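Local coordinates for protein cell Inhibiting Factor (CifBp) (Burkholderia pseudomallei, PDB 3GQM) that deamidates a specific glutamine side chain of host NEDD8, thereby shutting down cullin-RING ubiquitin ligases and inhibiting the host cell cycle, at residues N110-M115 / K160-L165; I127-N132 / V149-D154. All blocks are in the same frame, centred on the assembly; numbering follows the deposited sequence.

Interaction 1 of 2, residues N110-M115 / K160-L165; sequences NIFKLM and KFLIDL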
loop_
_atom_site.group_PDB
_atom_site.type_symbol
_atom_site.label_atom_id
_atom_site.label_comp_id
_atom_site.label_asym_id
_atom_site.label_seq_id
_atom_site.Cartn_x
_atom_site.Cartn_y
_atom_site.Cartn_z
ATOM N N ASN A 110 -4.105 1.214 -4.839
ATOM C CA ASN A 110 -3.496 1.654 -6.093
ATOM C C ASN A 110 -2.158 1.011 -6.460
ATOM O O ASN A 110 -1.955 0.633 -7.618
ATOM C CB ASN A 110 -3.422 3.177 -6.100
ATOM C CG ASN A 110 -4.798 3.775 -6.384
ATOM O OD1 ASN A 110 -5.394 3.443 -7.411
ATOM N ND2 ASN A 110 -5.351 4.573 -5.439
ATOM N N ILE A 111 -1.253 0.858 -5.483
ATOM C CA ILE A 111 0.005 0.125 -5.765
ATOM C C ILE A 111 -0.259 -1.357 -6.076
ATOM O O ILE A 111 0.429 -1.964 -6.930
ATOM C CB ILE A 111 1.045 0.292 -4.619
ATOM C CG1 ILE A 111 1.569 1.759 -4.614
ATOM C CG2 ILE A 111 2.177 -0.750 -4.789
ATOM C CD1 ILE A 111 2.188 2.221 -3.260
ATOM N N PHE A 112 -1.256 -1.931 -5.409
ATOM C CA PHE A 112 -1.725 -3.278 -5.761
ATOM C C PHE A 112 -2.156 -3.380 -7.251
ATOM O O PHE A 112 -1.749 -4.326 -7.938
ATOM C CB PHE A 112 -2.910 -3.690 -4.875
ATOM C CG PHE A 112 -3.414 -5.116 -5.118
ATOM C CD1 PHE A 112 -2.897 -6.193 -4.354
ATOM C CD2 PHE A 112 -4.395 -5.376 -6.116
ATOM C CE1 PHE A 112 -3.326 -7.516 -4.560
ATOM C CE2 PHE A 112 -4.868 -6.690 -6.339
ATOM C CZ PHE A 112 -4.330 -7.771 -5.561
ATOM N N LYS A 113 -3.031 -2.464 -7.707
ATOM C CA LYS A 113 -3.430 -2.409 -9.116
ATOM C C LYS A 113 -2.199 -2.199 -9.993
ATOM O O LYS A 113 -2.012 -2.959 -10.973
ATOM C CB LYS A 113 -4.475 -1.298 -9.364
ATOM C CG LYS A 113 -5.903 -1.649 -8.786
ATOM C CD LYS A 113 -6.846 -0.407 -8.855
ATOM C CE LYS A 113 -7.067 0.096 -10.327
ATOM N NZ LYS A 113 -8.020 -0.826 -10.977
ATOM N N LEU A 114 -1.346 -1.218 -9.637
ATOM C CA LEU A 114 -0.098 -0.993 -10.413
ATOM C C LEU A 114 0.737 -2.264 -10.607
ATOM O O LEU A 114 1.249 -2.512 -11.698
ATOM C CB LEU A 114 0.797 0.084 -9.789
ATOM C CG LEU A 114 1.889 0.705 -10.676
ATOM C CD1 LEU A 114 1.289 1.515 -11.788
ATOM C CD2 LEU A 114 2.784 1.601 -9.897
ATOM N N MET A 115 0.862 -3.069 -9.565
ATOM C CA MET A 115 1.702 -4.268 -9.647
ATOM C C MET A 115 1.076 -5.411 -10.479
ATOM O O MET A 115 1.793 -6.097 -11.202
ATOM C CB MET A 115 2.015 -4.751 -8.222
ATOM C CG MET A 115 2.872 -3.754 -7.459
ATOM S SD MET A 115 3.191 -4.252 -5.772
ATOM C CE MET A 115 4.027 -5.821 -6.060
ATOM N N LYS A 160 -4.277 -0.874 6.428
ATOM C CA LYS A 160 -4.205 -1.596 5.167
ATOM C C LYS A 160 -2.789 -1.372 4.619
ATOM O O LYS A 160 -2.272 -0.243 4.660
ATOM C CB LYS A 160 -5.239 -0.996 4.200
ATOM C CG LYS A 160 -5.767 -2.003 3.224
ATOM C CD LYS A 160 -7.088 -1.541 2.573
ATOM C CE LYS A 160 -7.560 -2.582 1.564
ATOM N NZ LYS A 160 -8.848 -2.165 0.881
ATOM N N PHE A 161 -2.153 -2.436 4.129
ATOM C CA PHE A 161 -0.790 -2.340 3.637
ATOM C C PHE A 161 -0.518 -3.550 2.728
ATOM O O PHE A 161 -1.284 -4.484 2.663
ATOM C CB PHE A 161 0.242 -2.232 4.814
ATOM C CG PHE A 161 0.320 -3.466 5.698
ATOM C CD1 PHE A 161 1.262 -4.448 5.457
ATOM C CD2 PHE A 161 -0.519 -3.603 6.812
ATOM C CE1 PHE A 161 1.354 -5.610 6.281
ATOM C CE2 PHE A 161 -0.444 -4.719 7.656
ATOM C CZ PHE A 161 0.515 -5.747 7.383
ATOM N N LEU A 162 0.594 -3.524 2.033
ATOM C CA LEU A 162 0.939 -4.604 1.122
ATOM C C LEU A 162 2.204 -5.332 1.599
ATOM O O LEU A 162 3.097 -4.718 2.153
ATOM C CB LEU A 162 1.203 -4.016 -0.260
ATOM C CG LEU A 162 0.121 -3.177 -0.954
ATOM C CD1 LEU A 162 0.616 -2.740 -2.379
ATOM C CD2 LEU A 162 -1.127 -4.017 -1.131
ATOM N N ILE A 163 2.227 -6.637 1.361
ATOM C CA ILE A 163 3.419 -7.445 1.451
ATOM C C ILE A 163 3.788 -7.892 0.038
ATOM O O ILE A 163 3.004 -8.578 -0.597
ATOM C CB ILE A 163 3.173 -8.704 2.311
ATOM C CG1 ILE A 163 2.776 -8.269 3.732
ATOM C CG2 ILE A 163 4.458 -9.507 2.361
ATOM C CD1 ILE A 163 1.982 -9.293 4.535
ATOM N N ASP A 164 4.966 -7.487 -0.440
ATOM C CA ASP A 164 5.455 -7.888 -1.744
ATOM C C ASP A 164 6.327 -9.168 -1.606
ATOM O O ASP A 164 7.263 -9.203 -0.799
ATOM C CB ASP A 164 6.277 -6.740 -2.296
ATOM C CG ASP A 164 6.634 -6.918 -3.775
ATOM O OD1 ASP A 164 6.297 -7.936 -4.385
ATOM O OD2 ASP A 164 7.295 -6.032 -4.317
ATOM N N LEU A 165 5.991 -10.195 -2.351
ATOM C CA LEU A 165 6.715 -11.487 -2.331
ATOM C C LEU A 165 7.282 -11.802 -3.724
ATOM O O LEU A 165 6.769 -12.675 -4.430
ATOM C CB LEU A 165 5.762 -12.624 -1.894
ATOM C CG LEU A 165 5.076 -12.409 -0.539
ATOM C CD1 LEU A 165 3.886 -13.342 -0.351
ATOM C CD2 LEU A 165 6.057 -12.637 0.613
#
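Leu162 reaches from strand 160-165 into the near side of helix 110-115, where Ile111 and Phe112 receive its two methyl groups. This is the helix-on-sheet core of a papain-like (clan CA) fold: helix 104-116 starts at the inferred catalytic Cys104 and packs on the antiparallel sheet whose strand 159-165 starts at the inferred catalytic His159. The two segment axes come within 9.5 Å and run roughly parallel, at 30°. With CG of Leu162 anti to its carbonyl carbon and the rest of the chain extended (chi2 -178°), CD1 leads. It presses on Ile111 CG2 at 3.5 Å, tight for two methyl groups, and lies 3.7 Å from the backbone N of Phe112. The other branch, CD2, sits near the plane of the Phe112 ring, at its edge, and is 4.2 Å from Phe112 CB, so the leucine borders the ring without covering it. Sheet residues extend this apolar patch: Ile178 touches both Ile111 and Leu162, and Ile151 touches both Phe112 and Leu162. One helical turn beyond Ile111, Met115 meets a charged group instead. A bend at chi3 (60°) swings its terminal methyl across the carboxylate of Asp164, which is buried and held by Arg33 through a salt bridge at OD2 and by Tyr260 through a hydrogen bond at OD1. These two partners should fix the rotation of the acid and probably keep it ionised. No hydrogen bond links the two segments. The methyl rests over the flat face of the carboxylate rather than at its rim, with Met115 CE nearly equidistant from Asp164 OD1 (3.5 Å), CG (3.6 Å) and OD2 (3.7 Å).

Interaction 2 of 2, residues I127-N132 / V149-D154; sequences IEYLEN and VVIVND
Ile127 opens the contact by extending its longer branch toward Ile151 of the strand, CD1 of Ile127 stopping 4.0 Å from CG2 of Ile151. Its CG1 stands between the backbone N and the carbonyl carbon (chi1 54°), which turns the branch toward Ile151; Phe112 of helix 104-116 and Ala256 of strand 253-260 also touch Ile127. Two residues on, Tyr129 makes the larger part of the interface. Its side chain crosses that of Ile151 at a slant, and the hydroxyl end settles on it: Tyr129 OH is 3.6 Å from CG2 of Ile151 and 3.9 Å from its CD1. The same oxygen is hydrogen-bonded to the carbonyl of Pro124, a tie that gives it a polar partner, since the strand offers it only the methyl and methylene groups of Ile151 at close range. This irregular loop, between helices 104-116 and 135-139, packs at the margin of the helix-bearing face of the antiparallel sheet in the papain-like fold, with Ile151 and Asn153, alternate residues of strand 147-154, facing it. Along one side of the ring, Tyr129 CE2 passes the backbone O of Ile151 at 3.8 Å and Asn153 CB at 4.3 Å, both obliquely placed. Asn153 itself lies at the partly exposed margin of the packing. Beyond the tyrosine the loop leaves strand 149-154, and Leu130 joins Phe255 of the outer strand 253-260 through backbone hydrogen bonding.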
loop_
_atom_site.group_PDB
_atom_site.type_symbol
_atom_site.label_atom_id
_atom_site.label_comp_id
_atom_site.label_asym_id
_atom_site.label_seq_id
_atom_site.Cartn_x
_atom_site.Cartn_y
_atom_site.Cartn_z
ATOM N N ILE A 127 -11.920 -8.244 -4.545
ATOM C CA ILE A 127 -11.324 -9.578 -4.538
ATOM C C ILE A 127 -11.675 -10.369 -3.253
ATOM O O ILE A 127 -12.138 -9.803 -2.277
ATOM C CB ILE A 127 -9.779 -9.546 -4.808
ATOM C CG1 ILE A 127 -9.071 -8.588 -3.827
ATOM C CG2 ILE A 127 -9.491 -9.191 -6.283
ATOM C CD1 ILE A 127 -7.516 -8.589 -3.924
ATOM N N GLU A 128 -11.450 -11.681 -3.270
ATOM C CA GLU A 128 -11.726 -12.530 -2.114
ATOM C C GLU A 128 -10.614 -12.450 -1.057
ATOM O O GLU A 128 -9.449 -12.695 -1.370
ATOM C CB GLU A 128 -11.890 -13.983 -2.570
ATOM C CG GLU A 128 -12.986 -14.732 -1.818
ATOM C CD GLU A 128 -14.337 -14.633 -2.513
ATOM O OE1 GLU A 128 -14.585 -15.438 -3.444
ATOM O OE2 GLU A 128 -15.159 -13.766 -2.133
ATOM N N TYR A 129 -10.968 -12.097 0.178
ATOM C CA TYR A 129 -10.022 -12.084 1.300
ATOM C C TYR A 129 -10.148 -13.358 2.136
ATOM O O TYR A 129 -11.234 -13.928 2.231
ATOM C CB TYR A 129 -10.229 -10.833 2.178
ATOM C CG TYR A 129 -9.710 -9.549 1.558
ATOM C CD1 TYR A 129 -10.368 -8.956 0.458
ATOM C CD2 TYR A 129 -8.567 -8.926 2.060
ATOM C CE1 TYR A 129 -9.887 -7.781 -0.137
ATOM C CE2 TYR A 129 -8.072 -7.735 1.487
ATOM C CZ TYR A 129 -8.740 -7.166 0.388
ATOM O OH TYR A 129 -8.280 -5.988 -0.173
ATOM N N LEU A 130 -9.043 -13.816 2.717
ATOM C CA LEU A 130 -9.047 -14.979 3.607
ATOM C C LEU A 130 -9.045 -14.471 5.050
ATOM O O LEU A 130 -8.252 -13.580 5.402
ATOM C CB LEU A 130 -7.815 -15.861 3.362
ATOM C CG LEU A 130 -7.506 -16.525 2.022
ATOM C CD1 LEU A 130 -7.489 -15.535 0.879
ATOM C CD2 LEU A 130 -6.137 -17.173 2.109
ATOM N N GLU A 131 -9.936 -15.000 5.883
ATOM C CA GLU A 131 -10.058 -14.483 7.260
ATOM C C GLU A 131 -9.559 -15.410 8.357
ATOM O O GLU A 131 -9.299 -14.956 9.468
ATOM C CB GLU A 131 -11.495 -14.128 7.599
ATOM N N ASN A 132 -9.469 -16.701 8.062
ATOM C CA ASN A 132 -9.129 -17.711 9.077
ATOM C C ASN A 132 -7.956 -18.582 8.655
ATOM O O ASN A 132 -7.884 -19.755 9.024
ATOM C CB ASN A 132 -10.349 -18.597 9.419
ATOM C CG ASN A 132 -11.440 -17.833 10.139
ATOM O OD1 ASN A 132 -12.610 -17.904 9.764
ATOM N ND2 ASN A 132 -11.062 -17.082 11.170
ATOM N N VAL A 149 1.812 -10.418 -4.574
ATOM C CA VAL A 149 1.635 -9.329 -3.618
ATOM C C VAL A 149 0.388 -9.643 -2.779
ATOM O O VAL A 149 -0.585 -10.161 -3.317
ATOM C CB VAL A 149 1.556 -7.964 -4.300
ATOM C CG1 VAL A 149 0.399 -7.900 -5.345
ATOM C CG2 VAL A 149 1.402 -6.861 -3.246
ATOM N N VAL A 150 0.463 -9.391 -1.468
ATOM C CA VAL A 150 -0.616 -9.693 -0.535
ATOM C C VAL A 150 -1.109 -8.386 -0.001
ATOM O O VAL A 150 -0.317 -7.553 0.440
ATOM C CB VAL A 150 -0.130 -10.516 0.664
ATOM C CG1 VAL A 150 -1.232 -10.693 1.684
ATOM C CG2 VAL A 150 0.399 -11.891 0.195
ATOM N N ILE A 151 -2.413 -8.175 -0.082
ATOM C CA ILE A 151 -2.986 -6.944 0.452
ATOM C C ILE A 151 -3.620 -7.302 1.790
ATOM O O ILE A 151 -4.387 -8.289 1.920
ATOM C CB ILE A 151 -3.966 -6.221 -0.562
ATOM C CG1 ILE A 151 -4.555 -4.943 0.055
ATOM C CG2 ILE A 151 -5.009 -7.220 -1.142
ATOM C CD1 ILE A 151 -5.107 -3.884 -1.002
ATOM N N VAL A 152 -3.286 -6.499 2.789
ATOM C CA VAL A 152 -3.696 -6.822 4.134
ATOM C C VAL A 152 -4.604 -5.761 4.660
ATOM O O VAL A 152 -4.286 -4.545 4.646
ATOM C CB VAL A 152 -2.445 -6.983 5.096
ATOM C CG1 VAL A 152 -2.876 -7.361 6.546
ATOM C CG2 VAL A 152 -1.528 -8.010 4.550
ATOM N N ASN A 153 -5.728 -6.240 5.160
ATOM C CA ASN A 153 -6.673 -5.421 5.842
ATOM C C ASN A 153 -6.690 -5.797 7.347
ATOM O O ASN A 153 -7.351 -6.736 7.780
ATOM C CB ASN A 153 -8.055 -5.529 5.152
ATOM C CG ASN A 153 -9.040 -4.511 5.696
ATOM O OD1 ASN A 153 -8.925 -4.081 6.831
ATOM N ND2 ASN A 153 -10.013 -4.135 4.891
ATOM N N ASP A 154 -5.925 -5.043 8.128
ATOM C CA ASP A 154 -5.702 -5.343 9.530
ATOM C C ASP A 154 -6.583 -4.558 10.479
ATOM O O ASP A 154 -6.244 -3.408 10.814
ATOM C CB ASP A 154 -4.216 -5.085 9.883
ATOM C CG ASP A 154 -3.815 -5.749 11.213
ATOM O OD1 ASP A 154 -4.583 -5.588 12.224
ATOM O OD2 ASP A 154 -2.761 -6.452 11.220
#

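In the fold
Interactions 1 and 2 lie about 11 Å apart, centre to centre, and use neighbouring strands of one sheet. Interaction 2 is nested along the chain within the loop that interaction 1 closes. The strands are joined by probable backbone hydrogen bonds, Val150 N to Ile163 O and Val152 N to Phe161 O, each 2.8 Å. Ile151, touched by the loop, also packs on Leu162 and so connects the two contacts; Phe112 likewise meets Ile127. Both approach the inferred catalytic residues: the Leu162 side chain is about 7 Å from that of Gln179, and the Asn153 side chain is about 7 Å from that of His159 and 8 Å from that of Cys104.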